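Local structure of MHC class I protein (Ginglymostoma cirratum, 6LUP) at residues K181-F186 / V198-Y203; S2-Y7 / Y26-Q31; P19-V24 / V33-D38. The protein binds peptides in the groove of its membrane-distal domain and probably displays them to T cells, as MHC class I molecules do. All coordinates share one frame; numbering follows the deposited sequence.

Contact 1 of 3, residues K181-F186 / V198-Y203; sequences KPSVTF and VATGFY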
ATOM      1  N   LYS A 181       0.559 -18.712  -4.306  1.00 50.75           N
ATOM      2  CA  LYS A 181       1.615 -19.186  -3.420  1.00 51.17           C
ATOM      3  C   LYS A 181       2.963 -18.542  -3.728  1.00 50.94           C
ATOM      4  O   LYS A 181       3.237 -18.179  -4.878  1.00 50.76           O
ATOM      5  CB  LYS A 181       1.721 -20.720  -3.457  1.00 52.83           C
ATOM      6  CG  LYS A 181       2.266 -21.322  -4.746  1.00 54.89           C
ATOM      7  CD  LYS A 181       2.164 -22.840  -4.701  1.00 57.32           C
ATOM      8  CE  LYS A 181       2.362 -23.476  -6.070  1.00 59.62           C
ATOM      9  NZ  LYS A 181       3.796 -23.584  -6.467  1.00 60.66           N
ATOM     10  N   PRO A 182       3.803 -18.378  -2.690  1.00 50.50           N
ATOM     11  CA  PRO A 182       5.184 -17.947  -2.897  1.00 50.95           C
ATOM     12  C   PRO A 182       6.016 -19.027  -3.579  1.00 52.31           C
ATOM     13  O   PRO A 182       5.820 -20.216  -3.319  1.00 52.64           O
ATOM     14  CB  PRO A 182       5.703 -17.723  -1.470  1.00 50.19           C
ATOM     15  CG  PRO A 182       4.822 -18.554  -0.601  1.00 50.42           C
ATOM     16  CD  PRO A 182       3.473 -18.511  -1.258  1.00 50.01           C
ATOM     17  N   SER A 183       6.910 -18.611  -4.469  1.00 53.51           N
ATOM     18  CA  SER A 183       7.986 -19.482  -4.915  1.00 55.86           C
ATOM     19  C   SER A 183       9.170 -19.159  -4.008  1.00 56.13           C
ATOM     20  O   SER A 183       9.586 -17.999  -3.909  1.00 55.18           O
ATOM     21  CB  SER A 183       8.321 -19.247  -6.390  1.00 56.63           C
ATOM     22  OG  SER A 183       9.137 -18.102  -6.560  1.00 57.19           O
ATOM     23  N   VAL A 184       9.683 -20.173  -3.317  1.00 57.69           N
ATOM     24  CA  VAL A 184      10.704 -19.945  -2.291  1.00 58.63           C
ATOM     25  C   VAL A 184      12.075 -20.529  -2.640  1.00 59.95           C
ATOM     26  O   VAL A 184      12.183 -21.607  -3.231  1.00 60.93           O
ATOM     27  CB  VAL A 184      10.254 -20.426  -0.886  1.00 58.35           C
ATOM     28  CG1 VAL A 184       8.854 -19.926  -0.559  1.00 56.77           C
ATOM     29  CG2 VAL A 184      10.316 -21.941  -0.784  1.00 59.69           C
ATOM     30  N   THR A 185      13.112 -19.791  -2.260  1.00 60.69           N
ATOM     31  CA  THR A 185      14.496 -20.197  -2.445  1.00 61.97           C
ATOM     32  C   THR A 185      15.181 -20.186  -1.083  1.00 62.78           C
ATOM     33  O   THR A 185      14.913 -19.312  -0.256  1.00 61.70           O
ATOM     34  CB  THR A 185      15.212 -19.242  -3.426  1.00 62.38           C
ATOM     35  OG1 THR A 185      14.826 -19.564  -4.766  1.00 63.52           O
ATOM     36  CG2 THR A 185      16.725 -19.341  -3.321  1.00 63.50           C
ATOM     37  N   PHE A 186      16.049 -21.168  -0.852  1.00 64.32           N
ATOM     38  CA  PHE A 186      16.858 -21.213   0.359  1.00 65.72           C
ATOM     39  C   PHE A 186      18.293 -21.597   0.005  1.00 67.91           C
ATOM     40  O   PHE A 186      18.606 -22.774  -0.204  1.00 68.09           O
ATOM     41  CB  PHE A 186      16.245 -22.180   1.380  1.00 65.36           C
ATOM     42  CG  PHE A 186      16.674 -21.931   2.803  1.00 64.67           C
ATOM     43  CD1 PHE A 186      17.064 -20.664   3.224  1.00 63.86           C
ATOM     44  CD2 PHE A 186      16.657 -22.966   3.735  1.00 64.64           C
ATOM     45  CE1 PHE A 186      17.446 -20.440   4.538  1.00 63.97           C
ATOM     46  CE2 PHE A 186      17.034 -22.746   5.050  1.00 64.27           C
ATOM     47  CZ  PHE A 186      17.428 -21.481   5.454  1.00 63.92           C
ATOM     48  N   VAL A 198      14.291 -16.611   0.657  1.00 54.62           N
ATOM     49  CA  VAL A 198      13.582 -15.605  -0.129  1.00 53.48           C
ATOM     50  C   VAL A 198      12.298 -16.161  -0.752  1.00 51.95           C
ATOM     51  O   VAL A 198      12.331 -17.107  -1.546  1.00 52.18           O
ATOM     52  CB  VAL A 198      14.499 -14.923  -1.184  1.00 54.51           C
ATOM     53  CG1 VAL A 198      15.412 -15.929  -1.870  1.00 55.60           C
ATOM     54  CG2 VAL A 198      13.680 -14.136  -2.203  1.00 54.14           C
ATOM     55  N   ALA A 199      11.176 -15.572  -0.353  1.00 50.28           N
ATOM     56  CA  ALA A 199       9.870 -15.891  -0.923  1.00 48.80           C
ATOM     57  C   ALA A 199       9.425 -14.741  -1.805  1.00 47.73           C
ATOM     58  O   ALA A 199       9.486 -13.578  -1.404  1.00 47.03           O
ATOM     59  CB  ALA A 199       8.851 -16.148   0.174  1.00 47.97           C
ATOM     60  N   THR A 200       8.989 -15.074  -3.015  1.00 47.77           N
ATOM     61  CA  THR A 200       8.584 -14.064  -3.988  1.00 47.28           C
ATOM     62  C   THR A 200       7.354 -14.510  -4.780  1.00 46.79           C
ATOM     63  O   THR A 200       7.037 -15.702  -4.837  1.00 46.76           O
ATOM     64  CB  THR A 200       9.752 -13.702  -4.935  1.00 48.00           C
ATOM     65  OG1 THR A 200       9.475 -12.459  -5.594  1.00 48.09           O
ATOM     66  CG2 THR A 200       9.997 -14.804  -5.966  1.00 48.57           C
ATOM     67  N   GLY A 201       6.664 -13.538  -5.372  1.00 46.51           N
ATOM     68  CA  GLY A 201       5.505 -13.797  -6.228  1.00 45.95           C
ATOM     69  C   GLY A 201       4.234 -14.233  -5.517  1.00 45.15           C
ATOM     70  O   GLY A 201       3.355 -14.838  -6.135  1.00 45.66           O
ATOM     71  N   PHE A 202       4.123 -13.921  -4.227  1.00 43.76           N
ATOM     72  CA  PHE A 202       2.949 -14.322  -3.452  1.00 42.67           C
ATOM     73  C   PHE A 202       1.914 -13.218  -3.278  1.00 41.65           C
ATOM     74  O   PHE A 202       2.243 -12.030  -3.273  1.00 40.95           O
ATOM     75  CB  PHE A 202       3.342 -14.923  -2.095  1.00 42.35           C
ATOM     76  CG  PHE A 202       4.154 -14.008  -1.218  1.00 42.19           C
ATOM     77  CD1 PHE A 202       3.532 -13.103  -0.359  1.00 41.67           C
ATOM     78  CD2 PHE A 202       5.549 -14.077  -1.215  1.00 42.62           C
ATOM     79  CE1 PHE A 202       4.283 -12.272   0.465  1.00 41.63           C
ATOM     80  CE2 PHE A 202       6.304 -13.250  -0.392  1.00 42.14           C
ATOM     81  CZ  PHE A 202       5.671 -12.344   0.447  1.00 41.77           C
ATOM     82  N   TYR A 203       0.657 -13.635  -3.153  1.00 41.71           N
ATOM     83  CA  TYR A 203      -0.472 -12.743  -2.900  1.00 41.19           C
ATOM     84  C   TYR A 203      -1.502 -13.506  -2.063  1.00 41.38           C
ATOM     85  O   TYR A 203      -1.794 -14.664  -2.369  1.00 42.18           O
ATOM     86  CB  TYR A 203      -1.109 -12.258  -4.215  1.00 41.03           C
ATOM     87  CG  TYR A 203      -2.399 -11.514  -3.985  1.00 40.42           C
ATOM     88  CD1 TYR A 203      -3.601 -12.206  -3.818  1.00 40.43           C
ATOM     89  CD2 TYR A 203      -2.410 -10.125  -3.886  1.00 39.74           C
ATOM     90  CE1 TYR A 203      -4.781 -11.534  -3.567  1.00 40.32           C
ATOM     91  CE2 TYR A 203      -3.586  -9.443  -3.642  1.00 39.45           C
ATOM     92  CZ  TYR A 203      -4.765 -10.151  -3.480  1.00 39.89           C
ATOM     93  OH  TYR A 203      -5.931  -9.474  -3.234  1.00 39.81           O
TER
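The first two strands of the four-stranded sheet in the immunoglobulin C1-set domain, 183-189 and 194-202, form an antiparallel hairpin, and its end near the membrane-distal domain is where K181-F186 meets V198-Y203. S183 and T200 make one hydrogen-bonded pair, with S183 N to T200 O at 2.9 Å, and T185 and V198 make the next, with T185 N to V198 O also at 2.9 Å. Between them V184 faces A199 as a non-hydrogen-bonded pair. On that side CG1 of V184 rests against CB of A199 at 3.8 Å, and CB of P182 reaches the same methyl from 3.9 Å. P182 also lies obliquely against F202, its CB 3.7 Å from F202 CD2. A chi1 of 58° sets F202 CG between the backbone N and the carbonyl carbon; CB and CD2 stay against P182 while the rest of the ring leads on to Y234, I236 and H256. T185 and V198 project side by side from the other face, T185 CB touching V198 CG1 at 3.7 Å. G201, with positive phi, and F202 together lie opposite Y234 of strand 234-241, a G1 beta bulge. T200 OG1 bonds to the backbone of another protein chain, presumably beta2-microglobulin as in other class I molecules, which this face meets. P182, V184, A199 and F202 thus give a wholly apolar side, whereas the other mixes hydroxyls of S183, T185 and T200 with V198.

Contact 2 of 3, residues S2-Y7 / Y26-Q31; sequences SHSLRY and YVDDQQ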
ATOM      1  N   SER A   2     -11.864 -14.052   5.178  1.00 52.53           N
ATOM      2  CA  SER A   2     -12.224 -12.647   5.335  1.00 49.82           C
ATOM      3  C   SER A   2     -11.914 -11.873   4.046  1.00 47.26           C
ATOM      4  O   SER A   2     -10.908 -12.143   3.387  1.00 46.88           O
ATOM      5  CB  SER A   2     -11.439 -12.065   6.513  1.00 50.16           C
ATOM      6  OG  SER A   2     -11.574 -10.661   6.602  1.00 50.29           O
ATOM      7  N   HIS A   3     -12.779 -10.927   3.682  1.00 45.49           N
ATOM      8  CA  HIS A   3     -12.549 -10.079   2.503  1.00 43.82           C
ATOM      9  C   HIS A   3     -12.871  -8.610   2.788  1.00 42.64           C
ATOM     10  O   HIS A   3     -13.714  -8.309   3.635  1.00 42.90           O
ATOM     11  CB  HIS A   3     -13.353 -10.572   1.293  1.00 44.07           C
ATOM     12  CG  HIS A   3     -12.954 -11.934   0.809  1.00 45.05           C
ATOM     13  ND1 HIS A   3     -11.763 -12.177   0.158  1.00 44.68           N
ATOM     14  CD2 HIS A   3     -13.595 -13.126   0.878  1.00 46.19           C
ATOM     15  CE1 HIS A   3     -11.686 -13.459  -0.151  1.00 45.46           C
ATOM     16  NE2 HIS A   3     -12.785 -14.057   0.274  1.00 46.50           N
ATOM     17  N   SER A   4     -12.206  -7.701   2.073  1.00 40.67           N
ATOM     18  CA  SER A   4     -12.388  -6.261   2.309  1.00 38.78           C
ATOM     19  C   SER A   4     -12.466  -5.410   1.040  1.00 37.29           C
ATOM     20  O   SER A   4     -11.885  -5.746   0.009  1.00 37.00           O
ATOM     21  CB  SER A   4     -11.278  -5.723   3.218  1.00 38.54           C
ATOM     22  OG  SER A   4     -10.028  -5.720   2.547  1.00 38.48           O
ATOM     23  N   LEU A   5     -13.190  -4.302   1.140  1.00 36.29           N
ATOM     24  CA  LEU A   5     -13.225  -3.285   0.099  1.00 35.41           C
ATOM     25  C   LEU A   5     -12.887  -1.940   0.744  1.00 35.21           C
ATOM     26  O   LEU A   5     -13.641  -1.443   1.580  1.00 35.86           O
ATOM     27  CB  LEU A   5     -14.609  -3.244  -0.562  1.00 35.09           C
ATOM     28  CG  LEU A   5     -14.968  -2.093  -1.507  1.00 34.44           C
ATOM     29  CD1 LEU A   5     -14.070  -2.046  -2.735  1.00 34.16           C
ATOM     30  CD2 LEU A   5     -16.423  -2.214  -1.920  1.00 34.67           C
ATOM     31  N   ARG A   6     -11.747  -1.366   0.372  1.00 34.55           N
ATOM     32  CA  ARG A   6     -11.253  -0.159   1.034  1.00 34.28           C
ATOM     33  C   ARG A   6     -10.785   0.903   0.041  1.00 33.70           C
ATOM     34  O   ARG A   6     -10.215   0.582  -1.002  1.00 33.38           O
ATOM     35  CB  ARG A   6     -10.114  -0.509   1.992  1.00 35.05           C
ATOM     36  CG  ARG A   6     -10.471  -1.547   3.050  1.00 36.15           C
ATOM     37  CD  ARG A   6      -9.226  -2.097   3.728  1.00 36.94           C
ATOM     38  NE  ARG A   6      -8.289  -2.631   2.740  1.00 37.49           N
ATOM     39  CZ  ARG A   6      -6.997  -2.857   2.958  1.00 38.03           C
ATOM     40  NH1 ARG A   6      -6.457  -2.604   4.146  1.00 38.53           N
ATOM     41  NH2 ARG A   6      -6.235  -3.336   1.979  1.00 38.02           N
ATOM     42  N   TYR A   7     -11.032   2.167   0.381  1.00 33.32           N
ATOM     43  CA  TYR A   7     -10.611   3.300  -0.441  1.00 33.00           C
ATOM     44  C   TYR A   7      -9.690   4.242   0.322  1.00 33.45           C
ATOM     45  O   TYR A   7      -9.888   4.483   1.515  1.00 33.74           O
ATOM     46  CB  TYR A   7     -11.827   4.070  -0.936  1.00 32.62           C
ATOM     47  CG  TYR A   7     -12.560   3.391  -2.057  1.00 32.39           C
ATOM     48  CD1 TYR A   7     -13.556   2.447  -1.798  1.00 32.35           C
ATOM     49  CD2 TYR A   7     -12.262   3.690  -3.385  1.00 32.32           C
ATOM     50  CE1 TYR A   7     -14.237   1.827  -2.832  1.00 32.30           C
ATOM     51  CE2 TYR A   7     -12.937   3.074  -4.425  1.00 32.29           C
ATOM     52  CZ  TYR A   7     -13.921   2.146  -4.144  1.00 32.35           C
ATOM     53  OH  TYR A   7     -14.587   1.536  -5.177  1.00 32.79           O
ATOM     54  N   TYR A  26      -9.171  -0.707  -3.343  1.00 32.01           N
ATOM     55  CA  TYR A  26      -8.654  -2.058  -3.137  1.00 32.62           C
ATOM     56  C   TYR A  26      -9.752  -3.054  -2.823  1.00 32.87           C
ATOM     57  O   TYR A  26     -10.615  -2.789  -1.991  1.00 33.19           O
ATOM     58  CB  TYR A  26      -7.674  -2.091  -1.966  1.00 32.84           C
ATOM     59  CG  TYR A  26      -6.314  -1.511  -2.247  1.00 33.27           C
ATOM     60  CD1 TYR A  26      -6.075  -0.149  -2.095  1.00 33.48           C
ATOM     61  CD2 TYR A  26      -5.255  -2.330  -2.632  1.00 33.80           C
ATOM     62  CE1 TYR A  26      -4.819   0.389  -2.342  1.00 34.20           C
ATOM     63  CE2 TYR A  26      -3.997  -1.806  -2.881  1.00 34.26           C
ATOM     64  CZ  TYR A  26      -3.785  -0.445  -2.737  1.00 34.58           C
ATOM     65  OH  TYR A  26      -2.537   0.085  -2.981  1.00 35.48           O
ATOM     66  N   VAL A  27      -9.707  -4.200  -3.491  1.00 33.25           N
ATOM     67  CA  VAL A  27     -10.381  -5.396  -3.013  1.00 33.74           C
ATOM     68  C   VAL A  27      -9.292  -6.252  -2.374  1.00 34.41           C
ATOM     69  O   VAL A  27      -8.325  -6.633  -3.040  1.00 34.72           O
ATOM     70  CB  VAL A  27     -11.071  -6.171  -4.150  1.00 33.99           C
ATOM     71  CG1 VAL A  27     -11.685  -7.450  -3.610  1.00 34.60           C
ATOM     72  CG2 VAL A  27     -12.134  -5.307  -4.821  1.00 33.92           C
ATOM     73  N   ASP A  28      -9.434  -6.539  -1.083  1.00 35.06           N
ATOM     74  CA  ASP A  28      -8.378  -7.205  -0.319  1.00 35.62           C
ATOM     75  C   ASP A  28      -7.069  -6.433  -0.502  1.00 35.62           C
ATOM     76  O   ASP A  28      -7.029  -5.225  -0.255  1.00 35.47           O
ATOM     77  CB  ASP A  28      -8.232  -8.681  -0.727  1.00 36.43           C
ATOM     78  CG  ASP A  28      -9.476  -9.507  -0.408  1.00 37.50           C
ATOM     79  OD1 ASP A  28     -10.052  -9.324   0.689  1.00 38.06           O
ATOM     80  OD2 ASP A  28      -9.873 -10.345  -1.247  1.00 37.88           O
ATOM     81  N   ASP A  29      -6.016  -7.109  -0.956  1.00 35.82           N
ATOM     82  CA  ASP A  29      -4.723  -6.458  -1.179  1.00 35.72           C
ATOM     83  C   ASP A  29      -4.514  -5.974  -2.610  1.00 35.61           C
ATOM     84  O   ASP A  29      -3.449  -5.454  -2.941  1.00 36.23           O
ATOM     85  CB  ASP A  29      -3.579  -7.403  -0.813  1.00 36.50           C
ATOM     86  CG  ASP A  29      -3.273  -7.414   0.663  1.00 36.97           C
ATOM     87  OD1 ASP A  29      -3.955  -6.716   1.446  1.00 37.02           O
ATOM     88  OD2 ASP A  29      -2.330  -8.135   1.040  1.00 37.79           O
ATOM     89  N   GLN A  30      -5.512  -6.150  -3.464  1.00 35.37           N
ATOM     90  CA  GLN A  30      -5.352  -5.840  -4.879  1.00 35.37           C
ATOM     91  C   GLN A  30      -5.988  -4.499  -5.246  1.00 34.98           C
ATOM     92  O   GLN A  30      -7.194  -4.299  -5.053  1.00 34.78           O
ATOM     93  CB  GLN A  30      -5.929  -6.979  -5.727  1.00 35.68           C
ATOM     94  CG  GLN A  30      -6.037  -6.688  -7.216  1.00 36.08           C
ATOM     95  CD  GLN A  30      -6.551  -7.884  -7.992  1.00 36.80           C
ATOM     96  OE1 GLN A  30      -5.913  -8.933  -8.028  1.00 37.27           O
ATOM     97  NE2 GLN A  30      -7.705  -7.729  -8.623  1.00 36.87           N
ATOM     98  N   GLN A  31      -5.174  -3.582  -5.770  1.00 34.53           N
ATOM     99  CA  GLN A  31      -5.694  -2.315  -6.264  1.00 34.35           C
ATOM    100  C   GLN A  31      -6.473  -2.552  -7.548  1.00 34.44           C
ATOM    101  O   GLN A  31      -5.998  -3.252  -8.442  1.00 35.23           O
ATOM    102  CB  GLN A  31      -4.574  -1.310  -6.518  1.00 34.48           C
ATOM    103  CG  GLN A  31      -5.078   0.124  -6.560  1.00 34.65           C
ATOM    104  CD  GLN A  31      -4.147   1.069  -7.289  1.00 35.52           C
ATOM    105  OE1 GLN A  31      -2.931   0.980  -7.162  1.00 36.19           O
ATOM    106  NE2 GLN A  31      -4.721   1.998  -8.049  1.00 35.79           N
TER
HETATM  107  O   HOH W   1      -9.439  -3.870   0.644  1.00 33.08           O
HETATM  108  O   HOH W   2      -8.391  -8.214   3.091  1.00 50.71           O
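With chi1 at -64° in both residues, H3 and D28 each carry CG anti to the carbonyl carbon, which swings imidazole and carboxylate together across the gap between the first strand and the turn. H3 ND1 donates to D28 OD2 at 3.0 Å, meeting its syn lone pair close to the ring plane; the ring and carboxylate planes are 41° apart. The other oxygen, D28 OD1, accepts the backbone N-H of S4 at 3.0 Å from above the carboxylate plane, and a hydrogen bond donated by water 2. In return D28 N donates to S4 O at 2.8 Å, nearly straight at 172°. These donors would be expected to favour the ionised carboxylate.

Strands 3-12 and 21-27 are neighbours in the antiparallel floor of the peptide-binding platform, and D28 sits in the type II' turn from V27 to Q30 that leads into strand 30-36. Before the turn, R6 and Y26 form a hydrogen-bonded pair, with Y26 N to R6 O at 2.9 Å. The R6 chain bends at chi3, bringing NH2 to D28 O at 3.0 Å, above the carbonyl plane. Its NE donates to water 1 at 2.7 Å, and the same water is hydrogen-bonded to S4 OG and lies within bonding distance of D28 O, so it ties both side chains to the turn. On the opposite face L5 CD1 approaches V27 CG2 at 4.3 Å, where L5 packs under helix 148-172 and V27 against F32. D29 OD1 stays 4.1 Å from R6 NH2, beyond a salt bridge, and D29 OD2 bonds to H205 N of the immunoglobulin domain.

Contact 3 of 3, residues P19-V24 / V33-D38; sequences PEFVAV and VQYDSD
The hydroxyl of S37 sits where the backbone of P19-V24 enters its strand: S37 OG accepts from F21 N at 2.8 Å, while S37 N donates to F21 O at 2.9 Å. A chi1 of 46° puts OG between the backbone N and the carbonyl carbon of S37 and brings it to F21 N, so that one serine, by hydroxyl and by backbone N, meets both the N-H and the carbonyl of F21. Farther along, A23 and Y35 exchange the two bonds of an antiparallel hydrogen-bonded pair, A23 N to Y35 O measuring 2.9 Å. V22 with D36 and V24 with Q34 are the non-hydrogen-bonded pairs beside it. This is the hairpin of strands 21-27 and 30-36 in the platform floor. On its helix-facing side F21 and Y35 meet rim to rim, F21 CD2 at 3.7 Å from Y35 CE1 and the ring planes at 55°; W11 stacks on F21, and Y35 OH bonds to E69 of helix 55-82. On the opposite face, along the second strand, Q34 NE2 donates to the anti lone pair of D36 OD2 at 2.8 Å, almost straight at 166°. D36 OD1 accepts from D38 N at 2.9 Å in an Asx turn and from R39 N. V22, V24 and Q34 also pack against another protein chain. These N-H donors probably keep the D36 carboxylate turned along its own strand, leaving D36 CB against F21 O and P19 CB, while S37 supplies the bonds across to F21.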
ATOM      1  N   PRO A  19       0.035  14.780  -7.954  1.00 58.32           N
ATOM      2  CA  PRO A  19      -1.271  15.382  -8.229  1.00 56.27           C
ATOM      3  C   PRO A  19      -1.951  15.814  -6.934  1.00 54.66           C
ATOM      4  O   PRO A  19      -1.809  15.142  -5.912  1.00 54.62           O
ATOM      5  CB  PRO A  19      -2.056  14.236  -8.873  1.00 54.95           C
ATOM      6  CG  PRO A  19      -1.016  13.372  -9.492  1.00 55.53           C
ATOM      7  CD  PRO A  19       0.158  13.440  -8.561  1.00 56.70           C
ATOM      8  N   GLU A  20      -2.679  16.927  -6.984  1.00 53.65           N
ATOM      9  CA  GLU A  20      -3.317  17.510  -5.794  1.00 52.51           C
ATOM     10  C   GLU A  20      -4.315  16.577  -5.094  1.00 49.46           C
ATOM     11  O   GLU A  20      -4.583  16.723  -3.895  1.00 48.28           O
ATOM     12  CB  GLU A  20      -4.004  18.828  -6.154  1.00 54.29           C
ATOM     13  CG  GLU A  20      -3.059  19.916  -6.637  1.00 57.54           C
ATOM     14  CD  GLU A  20      -3.776  21.221  -6.908  1.00 59.43           C
ATOM     15  OE1 GLU A  20      -3.721  21.701  -8.060  1.00 61.46           O
ATOM     16  OE2 GLU A  20      -4.406  21.767  -5.977  1.00 59.51           O
ATOM     17  N   PHE A  21      -4.862  15.634  -5.860  1.00 46.69           N
ATOM     18  CA  PHE A  21      -5.761  14.620  -5.346  1.00 43.49           C
ATOM     19  C   PHE A  21      -5.484  13.296  -6.037  1.00 42.18           C
ATOM     20  O   PHE A  21      -5.395  13.226  -7.261  1.00 42.32           O
ATOM     21  CB  PHE A  21      -7.216  15.036  -5.563  1.00 42.87           C
ATOM     22  CG  PHE A  21      -8.224  14.041  -5.044  1.00 41.54           C
ATOM     23  CD1 PHE A  21      -8.067  13.451  -3.789  1.00 41.12           C
ATOM     24  CD2 PHE A  21      -9.344  13.713  -5.802  1.00 40.46           C
ATOM     25  CE1 PHE A  21      -8.998  12.543  -3.312  1.00 40.25           C
ATOM     26  CE2 PHE A  21     -10.282  12.812  -5.327  1.00 39.60           C
ATOM     27  CZ  PHE A  21     -10.111  12.226  -4.081  1.00 39.81           C
ATOM     28  N   VAL A  22      -5.336  12.251  -5.233  1.00 40.80           N
ATOM     29  CA  VAL A  22      -5.200  10.889  -5.735  1.00 39.19           C
ATOM     30  C   VAL A  22      -5.937   9.923  -4.812  1.00 37.74           C
ATOM     31  O   VAL A  22      -5.737   9.923  -3.595  1.00 37.83           O
ATOM     32  CB  VAL A  22      -3.722  10.478  -5.945  1.00 39.74           C
ATOM     33  CG1 VAL A  22      -2.871  10.869  -4.748  1.00 40.69           C
ATOM     34  CG2 VAL A  22      -3.604   8.986  -6.231  1.00 39.12           C
ATOM     35  N   ALA A  23      -6.812   9.122  -5.411  1.00 36.31           N
ATOM     36  CA  ALA A  23      -7.541   8.093  -4.692  1.00 34.77           C
ATOM     37  C   ALA A  23      -7.306   6.733  -5.326  1.00 34.24           C
ATOM     38  O   ALA A  23      -7.140   6.618  -6.544  1.00 34.63           O
ATOM     39  CB  ALA A  23      -9.023   8.414  -4.667  1.00 34.25           C
ATOM     40  N   VAL A  24      -7.283   5.704  -4.489  1.00 33.52           N
ATOM     41  CA  VAL A  24      -7.111   4.332  -4.953  1.00 32.99           C
ATOM     42  C   VAL A  24      -8.129   3.424  -4.281  1.00 32.35           C
ATOM     43  O   VAL A  24      -8.501   3.654  -3.131  1.00 32.36           O
ATOM     44  CB  VAL A  24      -5.686   3.801  -4.677  1.00 33.23           C
ATOM     45  CG1 VAL A  24      -4.684   4.458  -5.610  1.00 33.54           C
ATOM     46  CG2 VAL A  24      -5.293   4.011  -3.220  1.00 33.15           C
ATOM     47  N   VAL A  33      -8.995   0.180  -8.807  1.00 33.50           N
ATOM     48  CA  VAL A  33      -9.353   1.473  -9.397  1.00 33.42           C
ATOM     49  C   VAL A  33      -8.398   2.586  -8.957  1.00 33.89           C
ATOM     50  O   VAL A  33      -7.684   2.460  -7.954  1.00 34.05           O
ATOM     51  CB  VAL A  33     -10.829   1.889  -9.131  1.00 32.92           C
ATOM     52  CG1 VAL A  33     -11.794   1.009  -9.915  1.00 33.04           C
ATOM     53  CG2 VAL A  33     -11.167   1.879  -7.642  1.00 32.32           C
ATOM     54  N   GLN A  34      -8.389   3.667  -9.727  1.00 34.29           N
ATOM     55  CA  GLN A  34      -7.558   4.829  -9.449  1.00 34.59           C
ATOM     56  C   GLN A  34      -8.264   6.062  -9.982  1.00 34.73           C
ATOM     57  O   GLN A  34      -8.960   6.001 -11.000  1.00 35.19           O
ATOM     58  CB  GLN A  34      -6.180   4.677 -10.109  1.00 35.41           C
ATOM     59  CG  GLN A  34      -5.162   5.768  -9.770  1.00 36.19           C
ATOM     60  CD  GLN A  34      -5.231   6.996 -10.679  1.00 37.04           C
ATOM     61  OE1 GLN A  34      -5.881   6.988 -11.727  1.00 37.38           O
ATOM     62  NE2 GLN A  34      -4.554   8.064 -10.269  1.00 37.59           N
ATOM     63  N   TYR A  35      -8.077   7.173  -9.281  1.00 34.72           N
ATOM     64  CA  TYR A  35      -8.501   8.483  -9.741  1.00 34.96           C
ATOM     65  C   TYR A  35      -7.453   9.518  -9.330  1.00 35.98           C
ATOM     66  O   TYR A  35      -6.868   9.417  -8.246  1.00 35.89           O
ATOM     67  CB  TYR A  35      -9.855   8.823  -9.123  1.00 34.18           C
ATOM     68  CG  TYR A  35     -10.397  10.188  -9.475  1.00 34.35           C
ATOM     69  CD1 TYR A  35      -9.952  11.328  -8.810  1.00 34.76           C
ATOM     70  CD2 TYR A  35     -11.380  10.336 -10.449  1.00 34.33           C
ATOM     71  CE1 TYR A  35     -10.451  12.580  -9.123  1.00 35.14           C
ATOM     72  CE2 TYR A  35     -11.890  11.584 -10.765  1.00 34.63           C
ATOM     73  CZ  TYR A  35     -11.421  12.702 -10.098  1.00 35.09           C
ATOM     74  OH  TYR A  35     -11.917  13.946 -10.401  1.00 35.59           O
ATOM     75  N   ASP A  36      -7.208  10.500 -10.195  1.00 37.10           N
ATOM     76  CA  ASP A  36      -6.402  11.668  -9.814  1.00 38.52           C
ATOM     77  C   ASP A  36      -6.910  12.973 -10.417  1.00 39.34           C
ATOM     78  O   ASP A  36      -7.662  12.965 -11.388  1.00 39.37           O
ATOM     79  CB  ASP A  36      -4.903  11.463 -10.098  1.00 39.05           C
ATOM     80  CG  ASP A  36      -4.591  11.365 -11.570  1.00 39.84           C
ATOM     81  OD1 ASP A  36      -4.707  12.384 -12.280  1.00 40.81           O
ATOM     82  OD2 ASP A  36      -4.210  10.269 -12.022  1.00 39.98           O
ATOM     83  N   SER A  37      -6.471  14.083  -9.829  1.00 40.71           N
ATOM     84  CA  SER A  37      -6.926  15.427 -10.193  1.00 42.16           C
ATOM     85  C   SER A  37      -6.375  15.962 -11.519  1.00 43.90           C
ATOM     86  O   SER A  37      -6.759  17.050 -11.949  1.00 44.60           O
ATOM     87  CB  SER A  37      -6.614  16.411  -9.062  1.00 42.72           C
ATOM     88  OG  SER A  37      -5.291  16.229  -8.591  1.00 43.61           O
ATOM     89  N   ASP A  38      -5.478  15.210 -12.156  1.00 44.88           N
ATOM     90  CA  ASP A  38      -4.998  15.559 -13.492  1.00 46.73           C
ATOM     91  C   ASP A  38      -5.918  14.971 -14.567  1.00 46.86           C
ATOM     92  O   ASP A  38      -6.448  15.704 -15.405  1.00 47.81           O
ATOM     93  CB  ASP A  38      -3.549  15.103 -13.705  1.00 47.82           C
ATOM     94  CG  ASP A  38      -2.562  15.800 -12.770  1.00 48.85           C
ATOM     95  OD1 ASP A  38      -2.792  16.977 -12.412  1.00 49.32           O
ATOM     96  OD2 ASP A  38      -1.545  15.168 -12.399  1.00 49.08           O
TER

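Overall arrangement
Contacts 2 and 3 belong to one sheet and share strands 21-27 and 30-36, with centres about 18 Å apart. Y7 and Q31 connect them: Y7 CE2 packs on V33 CG2 at 3.9 Å, and Q31 NE2 lies 3.5 Å from V24 CG1. Y7 OH also bonds to the backbone of the bound peptide, placing the Y7 side of this junction at the groove floor, while Q31 and V24 meet the other protein chain. Contact 1 follows in the immunoglobulin domain, its centre about 22 Å from that of contact 2, yet Y203 OH reaches D29 N at 3.3 Å in a probable hydrogen bond across the domain interface. Contacts 1 and 3 do not touch, their nearest atoms being about 12 Å apart.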